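Local structure of peptidoglycan-N-acetylmuramic acid deacetylase PdaC (Bacillus subtilis subsp. subtilis str. 168, 6H8N) at residues A[10-15]-A[181-186]; A[42-47]-A[70-75]; A[65-70]-A[88-93]; A[128-133]-A[155-160]. The protein deacetylates N-acetylmuramic acid residues of cell-wall peptidoglycan, which confers lysozyme resistance, and also acts on short chitin oligomers. The protein carries 1 engineered substitution. All blocks are in the same frame, centred on the assembly; numbering follows the deposited sequence.

How the interactions relate
All four contacts belong to the C-terminal polysaccharide deacetylase (NodB homology) domain of PdaC and reach one parallel sheet. Strand 11-17 pairs with 182-183 in interaction 1 and neighbours strand 155-159 of interaction 4, Thr-15 OG1 lying 2.7 Å from Ile-156 O; Thr-15 CB packs 4.1 Å from Phe-42 CE2 of interaction 2. Interactions 2 and 3 share Trp-70, their centres 7 Å apart, and supply His-72 and His-68 to the zinc, which Asp-18 also binds. Interaction 4 lies about 17 Å from interaction 2, centre to centre, yet His-159's side chain comes within about 4 Å of the zinc; a phosphate, probably from the crystallisation liquor, bridges both. The proton-acceptor position, by similarity Ser-17, is engineered here.

Interaction 1. Residues A[10-15]-A[181-186]; sequences KVIALT and YQLVTV
Lys-10 folds its aliphatic chain across one face of the Tyr-181 ring at the more open end of this contact. A bend at chi3 (-58°) carries CE over the ring centre, and Lys-10 CE sits 3.8 Å from the Tyr-181 centroid in a CH-pi contact. The ammonium is too far for more than a weak cation-pi attraction; NZ is instead bound by Gln-179 O. Gln-182 also belongs to this partly exposed end. Its backbone N and its side-chain NE2 both donate to Lys-10 O, at 3.0 and 3.1 Å, approaching from opposite faces of the carbonyl plane, and OE1 accepts from Asp-6.

Further along, the contact is buried and tight. Val-11 pairs with Gln-182 and Ile-12 with Leu-183 in parallel; Ile-12 N bonds to Gln-182 O (3.0 Å) and Val-184 N to Ile-12 O (3.0 Å, 174°). Ile-12 packs CB against Tyr-181 CD2, and Leu-14 CD1 meets Leu-183 CD2 at 3.7 Å, beneath helix 163-178. Beyond Ala-13 the two backbones part, and two waters enter the gap: Leu-14 N stands 4.3 Å from Val-184 O, and one water joins them while the other links the two carbonyls Leu-14 O and Val-184 O. Strand 11-17 thus pairs with the short strand 182-183 from much later in the chain, a parallel closure in keeping with the distorted beta/alpha barrel of the NodB, or CE4, deacetylases.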
loop_
_atom_site.group_PDB
_atom_site.type_symbol
_atom_site.label_atom_id
_atom_site.label_comp_id
_atom_site.label_asym_id
_atom_site.label_seq_id
_atom_site.Cartn_x
_atom_site.Cartn_y
_atom_site.Cartn_z
ATOM N N LYS A 10 -7.887 10.783 13.749
ATOM C CA LYS A 10 -8.228 9.912 12.637
ATOM C C LYS A 10 -6.981 9.465 11.890
ATOM O O LYS A 10 -6.044 10.233 11.690
ATOM C CB LYS A 10 -9.139 10.637 11.644
ATOM C CG LYS A 10 -10.549 10.854 12.168
ATOM C CD LYS A 10 -11.503 11.306 11.077
ATOM C CE LYS A 10 -11.058 12.579 10.413
ATOM N NZ LYS A 10 -11.002 13.716 11.367
ATOM N N VAL A 11 -7.006 8.219 11.431
ATOM C CA VAL A 11 -5.942 7.667 10.606
ATOM C C VAL A 11 -6.563 6.964 9.413
ATOM O O VAL A 11 -7.687 6.463 9.472
ATOM C CB VAL A 11 -5.044 6.687 11.395
ATOM C CG1 VAL A 11 -4.339 7.396 12.548
ATOM C CG2 VAL A 11 -5.850 5.493 11.893
ATOM N N ILE A 12 -5.812 6.920 8.321
ATOM C CA ILE A 12 -6.216 6.167 7.145
ATOM C C ILE A 12 -4.952 5.732 6.425
ATOM O O ILE A 12 -3.933 6.430 6.447
ATOM C CB ILE A 12 -7.156 7.026 6.266
ATOM C CG1 ILE A 12 -7.903 6.181 5.232
ATOM C CG2 ILE A 12 -6.404 8.179 5.609
ATOM C CD1 ILE A 12 -9.167 6.867 4.719
ATOM N N ALA A 13 -5.016 4.569 5.786
ATOM C CA ALA A 13 -3.887 4.007 5.037
ATOM C C ALA A 13 -4.216 4.019 3.550
ATOM O O ALA A 13 -4.981 3.180 3.064
ATOM C CB ALA A 13 -3.573 2.597 5.515
ATOM N N LEU A 14 -3.619 4.949 2.821
ATOM C CA LEU A 14 -3.676 4.916 1.369
ATOM C C LEU A 14 -2.611 3.968 0.863
ATOM O O LEU A 14 -1.442 4.071 1.248
ATOM C CB LEU A 14 -3.431 6.304 0.787
ATOM C CG LEU A 14 -4.394 7.381 1.181
ATOM C CD1 LEU A 14 -4.015 8.682 0.518
ATOM C CD2 LEU A 14 -5.779 6.982 0.781
ATOM N N THR A 15 -2.999 3.051 -0.002
ATOM C CA THR A 15 -2.070 2.064 -0.518
ATOM C C THR A 15 -2.166 2.004 -2.029
ATOM O O THR A 15 -3.234 2.248 -2.629
ATOM C CB THR A 15 -2.293 0.668 0.086
ATOM O OG1 THR A 15 -3.467 0.050 -0.459
ATOM C CG2 THR A 15 -2.377 0.740 1.602
ATOM N N TYR A 181 -7.482 13.773 8.541
ATOM C CA TYR A 181 -6.880 12.452 8.632
ATOM C C TYR A 181 -5.362 12.539 8.643
ATOM O O TYR A 181 -4.764 13.343 7.927
ATOM C CB TYR A 181 -7.268 11.611 7.426
ATOM C CG TYR A 181 -8.665 11.100 7.407
ATOM C CD1 TYR A 181 -9.686 11.853 6.848
ATOM C CD2 TYR A 181 -8.971 9.848 7.906
ATOM C CE1 TYR A 181 -10.974 11.374 6.791
ATOM C CE2 TYR A 181 -10.248 9.355 7.860
ATOM C CZ TYR A 181 -11.253 10.124 7.305
ATOM O OH TYR A 181 -12.517 9.596 7.260
ATOM N N GLN A 182 -4.743 11.666 9.436
ATOM C CA GLN A 182 -3.330 11.344 9.328
ATOM C C GLN A 182 -3.194 10.226 8.305
ATOM O O GLN A 182 -3.800 9.159 8.449
ATOM C CB GLN A 182 -2.790 10.891 10.681
ATOM C CG GLN A 182 -2.933 11.931 11.774
ATOM C CD GLN A 182 -2.719 11.367 13.148
ATOM O OE1 GLN A 182 -1.684 11.592 13.765
ATOM N NE2 GLN A 182 -3.689 10.602 13.630
ATOM N N LEU A 183 -2.435 10.500 7.253
ATOM C CA LEU A 183 -2.168 9.528 6.196
ATOM C C LEU A 183 -0.947 8.718 6.608
ATOM O O LEU A 183 0.186 9.198 6.528
ATOM C CB LEU A 183 -1.960 10.233 4.858
ATOM C CG LEU A 183 -3.235 10.620 4.098
ATOM C CD1 LEU A 183 -4.185 11.477 4.909
ATOM C CD2 LEU A 183 -2.852 11.311 2.797
ATOM N N VAL A 184 -1.183 7.484 7.021
ATOM C CA VAL A 184 -0.170 6.645 7.646
ATOM C C VAL A 184 0.113 5.424 6.778
ATOM O O VAL A 184 -0.678 5.048 5.915
ATOM C CB VAL A 184 -0.577 6.238 9.079
ATOM C CG1 VAL A 184 -0.910 7.481 9.898
ATOM C CG2 VAL A 184 -1.766 5.318 9.076
ATOM N N THR A 185 1.244 4.775 7.054
ATOM C CA THR A 185 1.582 3.538 6.373
ATOM C C THR A 185 0.769 2.386 6.962
ATOM O O THR A 185 0.142 2.498 8.023
ATOM C CB THR A 185 3.066 3.215 6.523
ATOM O OG1 THR A 185 3.320 2.916 7.902
ATOM C CG2 THR A 185 3.947 4.358 6.056
ATOM N N VAL A 186 0.782 1.256 6.266
ATOM C CA VAL A 186 0.083 0.075 6.763
ATOM C C VAL A 186 0.602 -0.335 8.137
ATOM O O VAL A 186 -0.181 -0.644 9.050
ATOM C CB VAL A 186 0.160 -1.062 5.726
ATOM C CG1 VAL A 186 -0.251 -2.420 6.314
ATOM C CG2 VAL A 186 -0.694 -0.729 4.525
HETATM O O HOH W 1 -0.581 3.287 3.779
HETATM O O HOH W 2 -1.875 6.809 3.942
#

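Interaction 2. Residues A[42-47]-A[70-75]; sequences FVLGSR and WSHPLL. With ZN (zinc ion), chain C.
The first turn of helix 45-50 lies with its backbone flat on the indole of Trp-70: Gly-45 C and Ser-46 N both stand 3.6 Å above the ring plane, the nitrogen over its centre. Trp-70 belongs to the His-x-x-x-His metal-binding motif of CE4 deacetylases, here His-68 to His-72, so the contact joins the end of strand 40-43 to the zinc loop of the NodB domain. Gly-45 has no side chain to hold the helix off the indole, and its CA comes within 3.6 Å of Trp-70 CE3.

A single carbonyl fastens the two segments. Trp-70 O accepts the backbone N of Ser-46 on an in-plane lone pair at 3.1 Å, and Ser-46 OG almost end-on, with a C=O...OG angle of 161°, at 2.9 Å. OG reaches that oxygen because chi1 of 60° sets it between the backbone N and the carbonyl carbon of Ser-46. Ser-46 CB, placed by the helix backbone, lies over the five-membered ring, 4.0 Å from its centroid. Gln-86 of helix 80-98 also holds the loop, bonding to Trp-70 N and to Ser-71 OG.

Leu-44 meets the zinc-binding residue. Its CD2 lies at the edge of the His-72 imidazole, 3.9 Å from His-72 CD2, while His-72 NE2 binds the zinc at 2.0 Å alongside Asp-18 and His-68.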
loop_
_atom_site.group_PDB
_atom_site.type_symbol
_atom_site.label_atom_id
_atom_site.label_comp_id
_atom_site.label_asym_id
_atom_site.label_seq_id
_atom_site.Cartn_x
_atom_site.Cartn_y
_atom_site.Cartn_z
ATOM N N PHE A 42 2.816 -1.187 -2.906
ATOM C CA PHE A 42 2.984 -2.615 -3.141
ATOM C C PHE A 42 3.477 -2.761 -4.569
ATOM O O PHE A 42 2.726 -2.565 -5.534
ATOM C CB PHE A 42 1.672 -3.337 -2.863
ATOM C CG PHE A 42 1.344 -3.377 -1.402
ATOM C CD1 PHE A 42 1.848 -4.384 -0.611
ATOM C CD2 PHE A 42 0.585 -2.366 -0.803
ATOM C CE1 PHE A 42 1.591 -4.415 0.757
ATOM C CE2 PHE A 42 0.322 -2.397 0.563
ATOM C CZ PHE A 42 0.815 -3.436 1.331
ATOM N N VAL A 43 4.754 -3.067 -4.690
ATOM C CA VAL A 43 5.502 -2.929 -5.939
ATOM C C VAL A 43 5.690 -4.284 -6.605
ATOM O O VAL A 43 5.831 -5.330 -5.955
ATOM C CB VAL A 43 6.870 -2.232 -5.721
ATOM C CG1 VAL A 43 6.670 -0.820 -5.164
ATOM C CG2 VAL A 43 7.772 -3.043 -4.826
ATOM N N LEU A 44 5.726 -4.236 -7.937
ATOM C CA LEU A 44 6.066 -5.383 -8.764
ATOM C C LEU A 44 7.577 -5.463 -8.918
ATOM O O LEU A 44 8.216 -4.478 -9.276
ATOM C CB LEU A 44 5.419 -5.247 -10.139
ATOM C CG LEU A 44 3.936 -5.577 -10.150
ATOM C CD1 LEU A 44 3.321 -5.160 -11.468
ATOM C CD2 LEU A 44 3.677 -7.048 -9.933
ATOM N N GLY A 45 8.144 -6.640 -8.657
ATOM C CA GLY A 45 9.583 -6.794 -8.796
ATOM C C GLY A 45 10.094 -6.412 -10.175
ATOM O O GLY A 45 11.139 -5.784 -10.304
ATOM N N SER A 46 9.366 -6.793 -11.230
ATOM C CA SER A 46 9.806 -6.436 -12.582
ATOM C C SER A 46 9.916 -4.923 -12.758
ATOM O O SER A 46 10.838 -4.419 -13.412
ATOM C CB SER A 46 8.859 -7.050 -13.610
ATOM O OG SER A 46 7.531 -6.584 -13.445
ATOM N N ARG A 47 8.982 -4.167 -12.184
ATOM C CA ARG A 47 9.013 -2.711 -12.296
ATOM C C ARG A 47 10.059 -2.069 -11.395
ATOM O O ARG A 47 10.630 -1.038 -11.760
ATOM C CB ARG A 47 7.630 -2.109 -12.026
ATOM C CG ARG A 47 6.746 -2.166 -13.262
ATOM C CD ARG A 47 5.405 -1.468 -13.077
ATOM N NE ARG A 47 4.743 -1.274 -14.351
ATOM C CZ ARG A 47 4.910 -0.225 -15.143
ATOM N NH1 ARG A 47 5.659 0.789 -14.786
ATOM N NH2 ARG A 47 4.259 -0.170 -16.299
ATOM N N TRP A 70 6.482 -10.634 -8.663
ATOM C CA TRP A 70 7.398 -10.199 -9.712
ATOM C C TRP A 70 6.652 -9.701 -10.946
ATOM O O TRP A 70 6.924 -8.610 -11.450
ATOM C CB TRP A 70 8.361 -11.338 -10.089
ATOM C CG TRP A 70 9.353 -10.869 -11.109
ATOM C CD1 TRP A 70 9.249 -10.961 -12.474
ATOM C CD2 TRP A 70 10.597 -10.211 -10.853
ATOM N NE1 TRP A 70 10.347 -10.393 -13.075
ATOM C CE2 TRP A 70 11.188 -9.921 -12.105
ATOM C CE3 TRP A 70 11.267 -9.841 -9.691
ATOM C CZ2 TRP A 70 12.413 -9.277 -12.219
ATOM C CZ3 TRP A 70 12.476 -9.204 -9.805
ATOM C CH2 TRP A 70 13.043 -8.926 -11.063
ATOM N N SER A 71 5.708 -10.508 -11.454
ATOM C CA SER A 71 5.059 -10.238 -12.738
ATOM C C SER A 71 3.536 -10.351 -12.669
ATOM O O SER A 71 2.881 -10.430 -13.717
ATOM C CB SER A 71 5.617 -11.169 -13.823
ATOM O OG SER A 71 5.425 -12.510 -13.444
ATOM N N HIS A 72 2.957 -10.340 -11.477
ATOM C CA HIS A 72 1.504 -10.202 -11.276
ATOM C C HIS A 72 0.683 -11.421 -11.696
ATOM O O HIS A 72 -0.468 -11.243 -12.100
ATOM C CB HIS A 72 0.946 -8.959 -12.002
ATOM C CG HIS A 72 -0.169 -8.274 -11.266
ATOM N ND1 HIS A 72 -1.477 -8.699 -11.320
ATOM C CD2 HIS A 72 -0.162 -7.187 -10.458
ATOM C CE1 HIS A 72 -2.222 -7.923 -10.556
ATOM N NE2 HIS A 72 -1.452 -6.989 -10.027
ATOM N N PRO A 73 1.172 -12.655 -11.576
ATOM C CA PRO A 73 0.279 -13.796 -11.774
ATOM C C PRO A 73 -0.663 -13.932 -10.592
ATOM O O PRO A 73 -0.387 -13.475 -9.483
ATOM C CB PRO A 73 1.242 -14.985 -11.820
ATOM C CG PRO A 73 2.322 -14.588 -10.859
ATOM C CD PRO A 73 2.484 -13.089 -11.049
ATOM N N LEU A 74 -1.783 -14.613 -10.818
ATOM C CA LEU A 74 -2.575 -15.117 -9.712
ATOM C C LEU A 74 -1.793 -16.251 -9.059
ATOM O O LEU A 74 -1.562 -17.297 -9.686
ATOM C CB LEU A 74 -3.936 -15.594 -10.221
ATOM C CG LEU A 74 -4.866 -16.216 -9.184
ATOM C CD1 LEU A 74 -5.126 -15.275 -7.994
ATOM C CD2 LEU A 74 -6.196 -16.587 -9.861
ATOM N N LEU A 75 -1.366 -16.050 -7.811
ATOM C CA LEU A 75 -0.393 -16.961 -7.210
ATOM C C LEU A 75 -0.986 -18.343 -6.969
ATOM O O LEU A 75 -0.245 -19.335 -6.925
ATOM C CB LEU A 75 0.146 -16.386 -5.903
ATOM C CG LEU A 75 1.006 -15.125 -6.046
ATOM C CD1 LEU A 75 1.297 -14.551 -4.668
ATOM C CD2 LEU A 75 2.275 -15.399 -6.806
HETATM ZN ZN ZN C . -1.777 -5.488 -8.724
#

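Interaction 3. Residues A[65-70]-A[88-93]; sequences VGNHSW and NDTQDI. With ZN (zinc ion), chain C.
The indole of Trp-70, one face of which lies under the backbone of Gly-45 and Ser-46, turns its edge to helix 80-98. Thr-90 OG1 lies at that edge, near the ring plane, whereas Asp-89 O and Ile-93 CG2 arrive obliquely at CZ3, the latter at 3.7 Å. The Asp-89 carboxylate stands nearly perpendicular to the indole, and its OD2 is salt-bridged to Lys-85. Thr-90 OG1 is satisfied by Gln-86 O.

A second pair of flat groups meets deeper in the contact: the amides of Asn-67 and Gln-91, their planes 29° apart. Asn-67 ND2 donates in its own amide plane to Gln-91 OE1 at 2.8 Å, an almost straight bond (177°), and also to Ile-87 O. With CG anti to the backbone N (chi1 -176°), Asn-67 OD1 can take Ser-69 N at 2.9 Å, closing an Asx turn. The buried amide is gripped at both ends. His-68, whose NE2 binds the zinc, sits inside this turn, so the bonds probably steady its backbone against the helix.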
loop_
_atom_site.group_PDB
_atom_site.type_symbol
_atom_site.label_atom_id
_atom_site.label_comp_id
_atom_site.label_asym_id
_atom_site.label_seq_id
_atom_site.Cartn_x
_atom_site.Cartn_y
_atom_site.Cartn_z
ATOM N N VAL A 65 7.128 0.126 1.741
ATOM C CA VAL A 65 7.141 -0.669 0.520
ATOM C C VAL A 65 6.778 -2.101 0.860
ATOM O O VAL A 65 7.386 -2.717 1.747
ATOM C CB VAL A 65 8.504 -0.601 -0.182
ATOM C CG1 VAL A 65 8.554 -1.557 -1.380
ATOM C CG2 VAL A 65 8.772 0.816 -0.614
ATOM N N GLY A 66 5.809 -2.642 0.120
ATOM C CA GLY A 66 5.407 -4.022 0.236
ATOM C C GLY A 66 5.627 -4.765 -1.071
ATOM O O GLY A 66 5.871 -4.170 -2.114
ATOM N N ASN A 67 5.544 -6.084 -0.991
ATOM C CA ASN A 67 5.827 -6.975 -2.108
ATOM C C ASN A 67 4.532 -7.352 -2.827
ATOM O O ASN A 67 3.598 -7.837 -2.190
ATOM C CB ASN A 67 6.502 -8.213 -1.503
ATOM C CG ASN A 67 6.978 -9.230 -2.519
ATOM O OD1 ASN A 67 6.287 -9.582 -3.481
ATOM N ND2 ASN A 67 8.157 -9.776 -2.262
ATOM N N HIS A 68 4.481 -7.140 -4.146
ATOM C CA HIS A 68 3.276 -7.424 -4.933
ATOM C C HIS A 68 3.531 -8.459 -6.020
ATOM O O HIS A 68 2.803 -8.507 -7.010
ATOM C CB HIS A 68 2.731 -6.126 -5.517
ATOM C CG HIS A 68 1.318 -6.192 -6.022
ATOM N ND1 HIS A 68 0.279 -6.790 -5.344
ATOM C CD2 HIS A 68 0.778 -5.652 -7.137
ATOM C CE1 HIS A 68 -0.842 -6.641 -6.043
ATOM N NE2 HIS A 68 -0.571 -5.935 -7.124
ATOM N N SER A 69 4.548 -9.314 -5.819
ATOM C CA SER A 69 4.988 -10.336 -6.775
ATOM C C SER A 69 5.892 -9.753 -7.845
ATOM O O SER A 69 6.108 -8.538 -7.908
ATOM C CB SER A 69 3.825 -11.098 -7.429
ATOM O OG SER A 69 3.333 -10.463 -8.598
ATOM N N TRP A 70 6.482 -10.634 -8.663
ATOM C CA TRP A 70 7.398 -10.199 -9.712
ATOM C C TRP A 70 6.652 -9.701 -10.946
ATOM O O TRP A 70 6.924 -8.610 -11.450
ATOM C CB TRP A 70 8.361 -11.338 -10.089
ATOM C CG TRP A 70 9.353 -10.869 -11.109
ATOM C CD1 TRP A 70 9.249 -10.961 -12.474
ATOM C CD2 TRP A 70 10.597 -10.211 -10.853
ATOM N NE1 TRP A 70 10.347 -10.393 -13.075
ATOM C CE2 TRP A 70 11.188 -9.921 -12.105
ATOM C CE3 TRP A 70 11.267 -9.841 -9.691
ATOM C CZ2 TRP A 70 12.413 -9.277 -12.219
ATOM C CZ3 TRP A 70 12.476 -9.204 -9.805
ATOM C CH2 TRP A 70 13.043 -8.926 -11.063
ATOM N N ASN A 88 9.998 -14.243 -3.624
ATOM C CA ASN A 88 11.402 -14.127 -3.248
ATOM C C ASN A 88 12.198 -13.338 -4.279
ATOM O O ASN A 88 13.092 -12.563 -3.909
ATOM C CB ASN A 88 12.007 -15.509 -2.994
ATOM C CG ASN A 88 11.501 -16.120 -1.732
ATOM O OD1 ASN A 88 11.205 -15.414 -0.762
ATOM N ND2 ASN A 88 11.396 -17.439 -1.716
ATOM N N ASP A 89 11.888 -13.484 -5.568
ATOM C CA ASP A 89 12.590 -12.682 -6.563
ATOM C C ASP A 89 12.340 -11.198 -6.330
ATOM O O ASP A 89 13.215 -10.365 -6.598
ATOM C CB ASP A 89 12.148 -13.033 -7.985
ATOM C CG ASP A 89 12.700 -14.356 -8.480
ATOM O OD1 ASP A 89 13.612 -14.912 -7.840
ATOM O OD2 ASP A 89 12.200 -14.814 -9.536
ATOM N N THR A 90 11.133 -10.855 -5.865
ATOM C CA THR A 90 10.792 -9.464 -5.612
ATOM C C THR A 90 11.470 -8.957 -4.350
ATOM O O THR A 90 12.005 -7.845 -4.349
ATOM C CB THR A 90 9.277 -9.325 -5.580
ATOM O OG1 THR A 90 8.781 -9.723 -6.865
ATOM C CG2 THR A 90 8.855 -7.889 -5.301
ATOM N N GLN A 91 11.529 -9.779 -3.293
ATOM C CA GLN A 91 12.350 -9.424 -2.131
ATOM C C GLN A 91 13.784 -9.172 -2.566
ATOM O O GLN A 91 14.415 -8.191 -2.150
ATOM C CB GLN A 91 12.339 -10.535 -1.075
ATOM C CG GLN A 91 11.019 -10.825 -0.424
ATOM C CD GLN A 91 10.483 -9.699 0.405
ATOM O OE1 GLN A 91 9.733 -8.849 -0.082
ATOM N NE2 GLN A 91 10.850 -9.668 1.675
ATOM N N ASP A 92 14.306 -10.034 -3.440
ATOM C CA ASP A 92 15.711 -9.962 -3.809
ATOM C C ASP A 92 16.036 -8.684 -4.571
ATOM O O ASP A 92 17.062 -8.049 -4.300
ATOM C CB ASP A 92 16.115 -11.194 -4.635
ATOM C CG ASP A 92 16.146 -12.472 -3.821
ATOM O OD1 ASP A 92 16.104 -12.407 -2.578
ATOM O OD2 ASP A 92 16.223 -13.562 -4.445
ATOM N N ILE A 93 15.195 -8.276 -5.527
ATOM C CA ILE A 93 15.518 -7.065 -6.280
ATOM C C ILE A 93 15.422 -5.838 -5.379
ATOM O O ILE A 93 16.240 -4.912 -5.469
ATOM C CB ILE A 93 14.683 -6.930 -7.573
ATOM C CG1 ILE A 93 15.218 -5.814 -8.477
ATOM C CG2 ILE A 93 13.206 -6.643 -7.274
ATOM C CD1 ILE A 93 16.611 -6.077 -9.043
HETATM ZN ZN ZN C . -1.777 -5.488 -8.724
#

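Interaction 4. Residues A[128-133]-A[155-160]; sequences DVDPED and TILIHD. With PO4 (phosphate ion), chain D.
This contact carries a His-carboxylate pair: His-159, by similarity the proton donor of the deacetylase active site, and Asp-133, by similarity the residue that raises its pKa. Both oxygens of Asp-133 grip the same residue. OD1 takes His-159 ND1 at 2.6 Å on its syn side, and OD2 takes His-159 N at 2.8 Å through its syn lone pair, with carboxylate and ring planes 49° apart. Ser-165 OG adds a bond to OD2. At the far edge of the imidazole, NE2 donates straight (177°) to phosphate O2 at 2.7 Å, while Leu-157 CD1 lies over one face, toward the rim.

Upstream, Leu-157 N donates to Val-129 O at 2.9 Å, and Asp-128 OD2 turns back to accept Thr-155 N at 2.9 Å. Pro-131 and Val-129 pack against helix 139-149, and Ile-158 against helix 163-178. On its other edge strand 155-159 bonds through Ile-156 and Ile-158 to strand 11-17.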
loop_
_atom_site.group_PDB
_atom_site.type_symbol
_atom_site.label_atom_id
_atom_site.label_comp_id
_atom_site.label_asym_id
_atom_site.label_seq_id
_atom_site.Cartn_x
_atom_site.Cartn_y
_atom_site.Cartn_z
ATOM N N ASP A 128 -9.665 -2.440 2.421
ATOM C CA ASP A 128 -11.086 -2.287 2.768
ATOM C C ASP A 128 -11.895 -1.579 1.694
ATOM O O ASP A 128 -13.111 -1.799 1.603
ATOM C CB ASP A 128 -11.249 -1.432 4.039
ATOM C CG ASP A 128 -10.570 -2.009 5.222
ATOM O OD1 ASP A 128 -10.862 -3.168 5.581
ATOM O OD2 ASP A 128 -9.750 -1.306 5.815
ATOM N N VAL A 129 -11.284 -0.680 0.940
ATOM C CA VAL A 129 -11.979 0.198 0.007
ATOM C C VAL A 129 -11.273 0.096 -1.331
ATOM O O VAL A 129 -10.065 0.333 -1.418
ATOM C CB VAL A 129 -11.960 1.650 0.505
ATOM C CG1 VAL A 129 -12.531 2.573 -0.552
ATOM C CG2 VAL A 129 -12.715 1.800 1.811
ATOM N N ASP A 130 -12.022 -0.245 -2.373
ATOM C CA ASP A 130 -11.463 -0.472 -3.702
ATOM C C ASP A 130 -12.370 0.212 -4.722
ATOM O O ASP A 130 -13.448 -0.318 -5.052
ATOM C CB ASP A 130 -11.335 -1.966 -3.984
ATOM C CG ASP A 130 -10.802 -2.269 -5.364
ATOM O OD1 ASP A 130 -10.445 -1.340 -6.128
ATOM O OD2 ASP A 130 -10.736 -3.486 -5.679
ATOM N N PRO A 131 -11.990 1.380 -5.235
ATOM C CA PRO A 131 -12.826 2.061 -6.234
ATOM C C PRO A 131 -12.744 1.459 -7.619
ATOM O O PRO A 131 -13.326 2.017 -8.556
ATOM C CB PRO A 131 -12.248 3.477 -6.235
ATOM C CG PRO A 131 -10.785 3.253 -5.931
ATOM C CD PRO A 131 -10.759 2.140 -4.931
ATOM N N GLU A 132 -12.003 0.381 -7.792
ATOM C CA GLU A 132 -11.875 -0.286 -9.075
ATOM C C GLU A 132 -11.407 0.688 -10.157
ATOM O O GLU A 132 -12.010 0.829 -11.228
ATOM C CB GLU A 132 -13.183 -0.979 -9.453
ATOM C CG GLU A 132 -13.674 -1.940 -8.381
ATOM C CD GLU A 132 -14.810 -2.819 -8.854
ATOM O OE1 GLU A 132 -15.934 -2.304 -9.056
ATOM O OE2 GLU A 132 -14.581 -4.025 -9.033
ATOM N N ASP A 133 -10.297 1.373 -9.878
ATOM C CA ASP A 133 -9.782 2.380 -10.800
ATOM C C ASP A 133 -9.254 1.784 -12.100
ATOM O O ASP A 133 -9.035 2.533 -13.059
ATOM C CB ASP A 133 -8.726 3.244 -10.105
ATOM C CG ASP A 133 -7.516 2.453 -9.659
ATOM O OD1 ASP A 133 -7.496 1.216 -9.836
ATOM O OD2 ASP A 133 -6.556 3.058 -9.200
ATOM N N THR A 155 -8.272 1.062 4.945
ATOM C CA THR A 155 -7.185 0.907 3.990
ATOM C C THR A 155 -7.766 0.998 2.586
ATOM O O THR A 155 -8.670 0.226 2.232
ATOM C CB THR A 155 -6.493 -0.435 4.214
ATOM O OG1 THR A 155 -5.969 -0.454 5.543
ATOM C CG2 THR A 155 -5.354 -0.652 3.235
ATOM N N ILE A 156 -7.243 1.929 1.792
ATOM C CA ILE A 156 -7.733 2.225 0.447
ATOM C C ILE A 156 -6.767 1.636 -0.565
ATOM O O ILE A 156 -5.548 1.767 -0.413
ATOM C CB ILE A 156 -7.850 3.747 0.236
ATOM C CG1 ILE A 156 -8.874 4.350 1.203
ATOM C CG2 ILE A 156 -8.232 4.066 -1.195
ATOM C CD1 ILE A 156 -8.760 5.852 1.374
ATOM N N LEU A 157 -7.304 1.030 -1.627
ATOM C CA LEU A 157 -6.516 0.514 -2.753
ATOM C C LEU A 157 -6.662 1.403 -3.978
ATOM O O LEU A 157 -7.771 1.577 -4.495
ATOM C CB LEU A 157 -6.968 -0.902 -3.098
ATOM C CG LEU A 157 -6.449 -1.517 -4.401
ATOM C CD1 LEU A 157 -4.927 -1.589 -4.379
ATOM C CD2 LEU A 157 -7.080 -2.883 -4.644
ATOM N N ILE A 158 -5.542 1.929 -4.468
ATOM C CA ILE A 158 -5.447 2.613 -5.755
ATOM C C ILE A 158 -4.315 1.947 -6.528
ATOM O O ILE A 158 -3.343 1.468 -5.930
ATOM C CB ILE A 158 -5.151 4.116 -5.523
ATOM C CG1 ILE A 158 -6.326 4.765 -4.780
ATOM C CG2 ILE A 158 -4.829 4.841 -6.830
ATOM C CD1 ILE A 158 -6.076 6.159 -4.283
ATOM N N HIS A 159 -4.426 1.883 -7.850
ATOM C CA HIS A 159 -3.364 1.300 -8.671
ATOM C C HIS A 159 -2.568 2.430 -9.310
ATOM O O HIS A 159 -3.099 3.163 -10.145
ATOM C CB HIS A 159 -3.976 0.345 -9.699
ATOM C CG HIS A 159 -4.763 -0.758 -9.057
ATOM N ND1 HIS A 159 -6.091 -0.627 -8.703
ATOM C CD2 HIS A 159 -4.390 -1.989 -8.622
ATOM C CE1 HIS A 159 -6.506 -1.735 -8.111
ATOM N NE2 HIS A 159 -5.490 -2.576 -8.048
ATOM N N ASP A 160 -1.292 2.591 -8.923
ATOM C CA ASP A 160 -0.516 3.795 -9.278
ATOM C C ASP A 160 0.144 3.698 -10.638
ATOM O O ASP A 160 1.283 4.146 -10.798
ATOM C CB ASP A 160 0.508 4.199 -8.198
ATOM C CG ASP A 160 1.576 3.144 -7.928
ATOM O OD1 ASP A 160 1.213 1.976 -7.726
ATOM O OD2 ASP A 160 2.789 3.521 -7.873
HETATM P P PO4 D . -4.653 -5.901 -7.950
HETATM O O1 PO4 D . -5.582 -6.322 -9.120
HETATM O O2 PO4 D . -5.481 -5.057 -6.997
HETATM O O3 PO4 D . -3.605 -5.015 -8.536
HETATM O O4 PO4 D . -4.058 -7.128 -7.336
HETATM O O HOH W 3 -7.738 -1.070 7.520
HETATM O O HOH W 4 -8.739 0.533 -7.195
#